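Side-chain contacts in translation initiation factor eIF2b-like protein (Chaetomium thermophilum, PDB 4ZEM), which forms the beta subunit of the decameric eIF2B complex, which probably serves as guanine nucleotide exchange factor for eIF2 in translation initiation: residues A[350-354]-A[355-359]; A[29-32]-A[33-37]; A[202-205]-A[206-210]. All blocks are in the same frame, centred on the assembly; numbering follows the deposited sequence. Where two conformers were deposited one is given.

Contact 1 (A[350-354]-A[355-359])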
# COMPACT_ATOMS: atom_id res chain seq x y z
N ASP A 350 -11.05 -11.91 -2.85
CA ASP A 350 -10.82 -13.25 -2.35
C ASP A 350 -9.60 -13.23 -1.46
O ASP A 350 -8.83 -12.28 -1.45
CB ASP A 350 -10.62 -14.25 -3.49
CG ASP A 350 -11.92 -14.74 -4.08
OD1 ASP A 350 -13.00 -14.29 -3.64
OD2 ASP A 350 -11.85 -15.59 -4.98
N TYR A 351 -9.46 -14.29 -0.69
CA TYR A 351 -8.34 -14.43 0.21
C TYR A 351 -7.49 -15.61 -0.25
O TYR A 351 -8.01 -16.67 -0.58
CB TYR A 351 -8.82 -14.61 1.65
CG TYR A 351 -7.76 -15.09 2.61
CD1 TYR A 351 -6.89 -14.19 3.21
CD2 TYR A 351 -7.65 -16.43 2.95
CE1 TYR A 351 -5.92 -14.61 4.10
CE2 TYR A 351 -6.69 -16.87 3.84
CZ TYR A 351 -5.83 -15.95 4.42
OH TYR A 351 -4.87 -16.36 5.31
N ILE A 352 -6.18 -15.41 -0.31
CA ILE A 352 -5.29 -16.50 -0.64
C ILE A 352 -4.47 -16.84 0.59
O ILE A 352 -3.76 -15.98 1.12
CB ILE A 352 -4.36 -16.14 -1.81
CG1 ILE A 352 -5.18 -15.89 -3.07
CG2 ILE A 352 -3.32 -17.23 -2.04
CD1 ILE A 352 -4.35 -15.65 -4.30
N PRO A 353 -4.56 -18.09 1.07
CA PRO A 353 -3.77 -18.52 2.23
C PRO A 353 -2.29 -18.62 1.85
O PRO A 353 -1.97 -18.77 0.67
CB PRO A 353 -4.38 -19.88 2.58
CG PRO A 353 -4.97 -20.37 1.32
CD PRO A 353 -5.42 -19.17 0.55
N PRO A 354 -1.38 -18.51 2.84
CA PRO A 354 0.06 -18.47 2.56
C PRO A 354 0.62 -19.72 1.86
O PRO A 354 1.63 -19.61 1.15
CB PRO A 354 0.67 -18.32 3.96
CG PRO A 354 -0.38 -18.85 4.90
CD PRO A 354 -1.67 -18.41 4.28
N ASP A 355 0.00 -20.88 2.05
CA ASP A 355 0.46 -22.11 1.41
C ASP A 355 0.43 -22.02 -0.12
O ASP A 355 1.27 -22.62 -0.79
CB ASP A 355 -0.37 -23.30 1.88
CG ASP A 355 0.23 -23.98 3.10
OD1 ASP A 355 1.16 -23.40 3.69
OD2 ASP A 355 -0.22 -25.09 3.46
N LEU A 356 -0.54 -21.28 -0.65
CA LEU A 356 -0.69 -21.07 -2.10
C LEU A 356 0.26 -20.02 -2.68
O LEU A 356 0.33 -19.87 -3.90
CB LEU A 356 -2.13 -20.68 -2.43
CG LEU A 356 -3.15 -21.78 -2.16
CD1 LEU A 356 -4.57 -21.36 -2.54
CD2 LEU A 356 -2.75 -23.07 -2.87
N VAL A 357 0.95 -19.27 -1.83
CA VAL A 357 1.85 -18.21 -2.31
C VAL A 357 3.33 -18.58 -2.21
O VAL A 357 3.79 -19.02 -1.16
CB VAL A 357 1.63 -16.89 -1.53
CG1 VAL A 357 2.52 -15.79 -2.09
CG2 VAL A 357 0.17 -16.49 -1.58
N ASP A 358 4.08 -18.37 -3.29
CA ASP A 358 5.50 -18.71 -3.29
C ASP A 358 6.40 -17.52 -3.03
O ASP A 358 7.31 -17.59 -2.20
CB ASP A 358 5.88 -19.36 -4.62
CG ASP A 358 5.20 -20.70 -4.82
OD1 ASP A 358 5.60 -21.66 -4.12
OD2 ASP A 358 4.28 -20.79 -5.65
N VAL A 359 6.17 -16.42 -3.74
CA VAL A 359 7.01 -15.24 -3.60
C VAL A 359 6.18 -13.99 -3.32
O VAL A 359 5.13 -13.78 -3.93
CB VAL A 359 7.85 -15.00 -4.87
CG1 VAL A 359 8.69 -13.73 -4.72
CG2 VAL A 359 8.73 -16.19 -5.17
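Ile352 turns its CG2 methyl onto Val357 and Leu356 beyond the bend, and this one methyl carries much of the apolar contact. It lies 3.6 Å from Val357 CG2 and 3.7 Å from Leu356 CB, the Ile352 side chain crossing each partner at about a right angle. Ile352 CG2 stands anti to the backbone N (CG1 torsion -63°), a setting that places CG1 beside that N and presents CG2 to the residues after the turn. Val357 answers with the branch beside its own backbone N. Next to this group the Pro353 ring meets the tip of Leu356, with CD 3.9 Å from Leu356 CD1 in a slanting approach. Helix 287-296 covers the same side: Cys288 touches both Ile352 and Leu356.

Two backbone hydrogen bonds close the bend. Leu356 N donates to Pro353 O at 3.2 Å, and Val357 N to Pro354 O at 3.1 Å. Both donors sit well above the carbonyl planes, the second by 67°. Pro353 and Pro354 have no amide hydrogen to give, and their rings restrict the backbone at the entry to the turn, while their carbonyl oxygens serve as the acceptors.

Asp355, which is exposed, forms a salt bridge through OD1 with Arg369. Farther along, Asp358 OD2 accepts a hydrogen bond from Val301 N.

Each bond spans three residues, so Pro353 to Val357 make two overlapping beta turns, a single turn of 3-10 helix. It links strand 349-352, at the edge of a small antiparallel sheet, to strand 359-362, which runs parallel to 301-304 in the main sheet of the Rossmann-like domain.

Contact 2 (A[29-32]-A[33-37])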
# COMPACT_ATOMS: atom_id res chain seq x y z
N GLU A 29 -13.01 16.41 5.43
CA GLU A 29 -14.38 16.14 4.98
C GLU A 29 -14.49 15.95 3.47
O GLU A 29 -15.30 15.14 3.01
CB GLU A 29 -15.31 17.27 5.43
CG GLU A 29 -16.77 16.85 5.49
CD GLU A 29 -16.97 15.58 6.31
OE1 GLU A 29 -17.71 14.69 5.84
OE2 GLU A 29 -16.39 15.48 7.41
N SER A 30 -13.71 16.70 2.70
CA SER A 30 -13.67 16.52 1.25
C SER A 30 -13.14 15.13 0.90
O SER A 30 -13.66 14.47 0.01
CB SER A 30 -12.81 17.60 0.59
OG SER A 30 -13.03 18.87 1.18
N LEU A 31 -12.08 14.70 1.58
CA LEU A 31 -11.51 13.39 1.34
C LEU A 31 -12.50 12.29 1.72
O LEU A 31 -12.63 11.29 1.01
CB LEU A 31 -10.20 13.20 2.10
CG LEU A 31 -9.40 11.93 1.78
CD1 LEU A 31 -9.38 11.66 0.28
CD2 LEU A 31 -7.99 11.99 2.34
N ILE A 32 -13.20 12.49 2.83
CA ILE A 32 -14.22 11.54 3.28
C ILE A 32 -15.27 11.39 2.19
O ILE A 32 -15.71 10.28 1.88
CB ILE A 32 -14.90 11.99 4.59
CG1 ILE A 32 -13.91 11.97 5.76
CG2 ILE A 32 -16.09 11.09 4.93
CD1 ILE A 32 -13.57 10.59 6.23
N PHE A 33 -15.63 12.51 1.59
CA PHE A 33 -16.60 12.54 0.51
C PHE A 33 -16.10 11.74 -0.70
O PHE A 33 -16.86 10.98 -1.30
CB PHE A 33 -16.91 13.98 0.11
CG PHE A 33 -17.91 14.11 -1.00
CD1 PHE A 33 -19.26 13.92 -0.76
CD2 PHE A 33 -17.50 14.43 -2.29
CE1 PHE A 33 -20.18 14.04 -1.78
CE2 PHE A 33 -18.41 14.55 -3.31
CZ PHE A 33 -19.76 14.36 -3.06
N LEU A 34 -14.83 11.92 -1.04
CA LEU A 34 -14.23 11.22 -2.18
C LEU A 34 -14.19 9.71 -1.96
O LEU A 34 -14.44 8.93 -2.88
CB LEU A 34 -12.83 11.76 -2.47
CG LEU A 34 -12.76 13.22 -2.93
CD1 LEU A 34 -11.33 13.67 -3.12
CD2 LEU A 34 -13.55 13.39 -4.22
N LEU A 35 -13.86 9.30 -0.74
CA LEU A 35 -13.79 7.89 -0.40
C LEU A 35 -15.15 7.20 -0.47
O LEU A 35 -15.26 6.08 -0.97
CB LEU A 35 -13.19 7.70 0.99
CG LEU A 35 -11.75 8.17 1.20
CD1 LEU A 35 -11.35 8.04 2.66
CD2 LEU A 35 -10.82 7.36 0.32
N LYS A 36 -16.19 7.86 0.04
CA LYS A 36 -17.54 7.31 0.04
C LYS A 36 -18.14 7.19 -1.37
O LYS A 36 -18.79 6.19 -1.68
CB LYS A 36 -18.47 8.15 0.91
CG LYS A 36 -18.09 8.19 2.39
CD LYS A 36 -19.20 8.82 3.22
CE LYS A 36 -19.64 10.16 2.65
NZ LYS A 36 -20.66 10.83 3.50
N ARG A 37 -17.93 8.20 -2.20
CA ARG A 37 -18.43 8.16 -3.57
C ARG A 37 -17.52 7.29 -4.42
O ARG A 37 -17.83 6.98 -5.57
CB ARG A 37 -18.55 9.56 -4.16
CG ARG A 37 -19.46 10.49 -3.38
CD ARG A 37 -20.90 10.03 -3.50
NE ARG A 37 -21.82 10.89 -2.76
CZ ARG A 37 -22.37 12.00 -3.24
NH1 ARG A 37 -22.08 12.40 -4.48
NH2 ARG A 37 -23.20 12.72 -2.50
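Helix 24-37, part of the N-terminal helical region characteristic of eIF2B alpha, beta and delta subunits, brings Leu31 beside Leu34 and Leu35 on its buried side. Leu31 CD1 is 4.3 Å from Leu35 CG and 4.4 Å from Leu34 CD1, a loose touch between the leucines themselves. Trp15 of helix 12-18 covers Leu31 and Leu34, helix 43-59 adds Leu52 against Leu31, and Ala82 of helix 65-82 meets Ile32 and Leu35. Down the backbone the alpha-helical ladder is regular: Phe33 N to Glu29 O, Leu34 N to Ser30 O, Leu35 N to Leu31 O at 2.9 Å and Lys36 N to Ile32 O.

Two polar ends bond outside this stretch: Glu29 OE2 in a salt bridge with Arg78, and Ser30 OG in a hydrogen bond with Ala26 O one turn back. Lys36 NZ remains 5.4 Å from Glu29 OE1, too far for contact, though the opposite charges may attract weakly. With Lys36 CG beside its backbone N (chi1 -62°) and the next bond extended, CD passes 4.2 Å from Ile32 CG2. Within 33-37, one helical turn apart, Phe33 CE1 stands 3.3 Å above the centre of one face of the Arg37 guanidinium.

Contact 3 (A[202-205]-A[206-210]); sequences KTVE and RFLVK
Val204 and Leu208, one helical turn apart, lie side by side and point the same way, Val204 CG1 being 3.9 Å from Leu208 CD1. Leu208 CG stands beside its own backbone N (chi1 -66°), which brings the branch back over the preceding turn, against both Val204 CG1 and the Val204 carbonyl. An alanine in place of Leu208 would leave Val204 CG1 without this neighbour and would probably open a gap toward Leu243 of helix 237-246.

The main-chain acceptors of the first turn are all taken. Lys202 O receives Arg206 N at 2.9 Å, Thr203 O receives Phe207 N at 3.1 Å, Val204 O receives Leu208 N at 2.8 Å and Glu205 O receives Val209 N at 2.9 Å.

Two polar side chains share Asp178 of helix 154-182. The buried hydroxyl of Thr203, OG1, is hydrogen-bonded to Asp178 OD1. The other carboxylate oxygen of Asp178 makes a salt bridge with Arg206 NH2 in this one of two deposited conformers, so the carboxylate can serve two residues of this helix at once. The Arg206 chain, extended from CG to NE, runs back past Lys202, where NH2 lies 4.4 Å from Lys202 CB, to reach Asp178. Lys202 NZ and Glu205 OE1, at 3.8 Å, form a long salt bridge within the first turn.

Toward the sheet, Thr203, Val204 and Phe207 all touch Leu304 of strand 301-304. This is the N-terminal part of the crossover helix in the beta-alpha-beta unit 194-198, 202-214, 218-222, the building block of a Rossmann-like fold.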
# COMPACT_ATOMS: atom_id res chain seq x y z
N LYS A 202 -2.49 -1.90 -12.00
CA LYS A 202 -1.44 -0.99 -12.47
C LYS A 202 -0.04 -1.43 -12.10
O LYS A 202 0.89 -1.28 -12.88
CB LYS A 202 -1.67 0.43 -11.95
CG LYS A 202 -2.56 1.28 -12.83
CD LYS A 202 -1.82 1.54 -14.14
CE LYS A 202 -2.67 2.31 -15.13
NZ LYS A 202 -1.85 2.71 -16.31
N THR A 203 0.10 -1.98 -10.89
CA THR A 203 1.39 -2.46 -10.42
C THR A 203 1.90 -3.59 -11.31
O THR A 203 3.07 -3.62 -11.68
CB THR A 203 1.31 -2.93 -8.97
OG1 THR A 203 0.93 -1.82 -8.15
CG2 THR A 203 2.65 -3.47 -8.50
N VAL A 204 1.01 -4.51 -11.66
CA VAL A 204 1.37 -5.63 -12.53
C VAL A 204 1.69 -5.12 -13.94
O VAL A 204 2.64 -5.58 -14.59
CB VAL A 204 0.25 -6.68 -12.60
CG1 VAL A 204 0.64 -7.81 -13.54
CG2 VAL A 204 -0.06 -7.22 -11.22
N GLU A 205 0.90 -4.16 -14.42
CA GLU A 205 1.13 -3.59 -15.74
C GLU A 205 2.52 -2.96 -15.83
O GLU A 205 3.24 -3.19 -16.79
CB GLU A 205 0.04 -2.56 -16.08
CG GLU A 205 -1.36 -3.16 -16.26
CD GLU A 205 -2.40 -2.13 -16.69
OE1 GLU A 205 -2.00 -1.03 -17.13
OE2 GLU A 205 -3.61 -2.42 -16.58
N ARG A 206 2.89 -2.18 -14.82
CA ARG A 206 4.19 -1.53 -14.82
C ARG A 206 5.31 -2.56 -14.73
O ARG A 206 6.38 -2.38 -15.31
CB ARG A 206 4.30 -0.51 -13.68
CG ARG A 206 3.32 0.66 -13.81
CD ARG A 206 3.75 1.84 -12.95
NE ARG A 206 2.80 2.95 -13.01
CZ ARG A 206 2.00 3.31 -12.01
NH1 ARG A 206 1.17 4.33 -12.15
NH2 ARG A 206 2.03 2.64 -10.86
N PHE A 207 5.04 -3.65 -14.01
CA PHE A 207 5.98 -4.75 -13.90
C PHE A 207 6.19 -5.47 -15.24
O PHE A 207 7.32 -5.72 -15.65
CB PHE A 207 5.45 -5.72 -12.84
CG PHE A 207 6.35 -6.90 -12.58
CD1 PHE A 207 7.38 -6.81 -11.66
CD2 PHE A 207 6.13 -8.11 -13.21
CE1 PHE A 207 8.19 -7.89 -11.39
CE2 PHE A 207 6.94 -9.20 -12.95
CZ PHE A 207 7.97 -9.10 -12.04
N LEU A 208 5.09 -5.79 -15.92
CA LEU A 208 5.18 -6.48 -17.21
C LEU A 208 5.83 -5.62 -18.29
O LEU A 208 6.67 -6.10 -19.05
CB LEU A 208 3.79 -6.92 -17.67
CG LEU A 208 3.14 -7.98 -16.79
CD1 LEU A 208 1.71 -8.24 -17.26
CD2 LEU A 208 3.96 -9.27 -16.76
N VAL A 209 5.44 -4.35 -18.34
CA VAL A 209 5.99 -3.41 -19.31
C VAL A 209 7.50 -3.21 -19.13
O VAL A 209 8.24 -3.16 -20.11
CB VAL A 209 5.25 -2.04 -19.24
CG1 VAL A 209 6.05 -0.93 -19.89
CG2 VAL A 209 3.87 -2.17 -19.86
N LYS A 210 7.94 -3.14 -17.88
CA LYS A 210 9.35 -2.98 -17.57
C LYS A 210 10.10 -4.24 -18.01
O LYS A 210 11.18 -4.16 -18.62
CB LYS A 210 9.56 -2.72 -16.08
CG LYS A 210 10.84 -1.97 -15.71
CD LYS A 210 12.12 -2.74 -15.91
CE LYS A 210 13.31 -1.92 -15.44
NZ LYS A 210 13.35 -0.59 -16.08

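How the contacts relate
The three contacts are separate and follow the chain in the order contact 2, contact 3, contact 1. Contacts 1 and 3 belong to the Rossmann-like part, with centres 21 Å apart and nearest atoms about 9 Å apart. Strand 301-304 relates them: Leu304 packs against the helix of contact 3, while Asp358 and Val359 of contact 1 bond through their backbones to Val301, and Val359 also to Ala303. Contact 2 sits in the N-terminal helical region, its centre 29 Å from that of contact 3 and 32 Å from that of contact 1; its nearest atoms stay about 17 Å and about 19 Å from them.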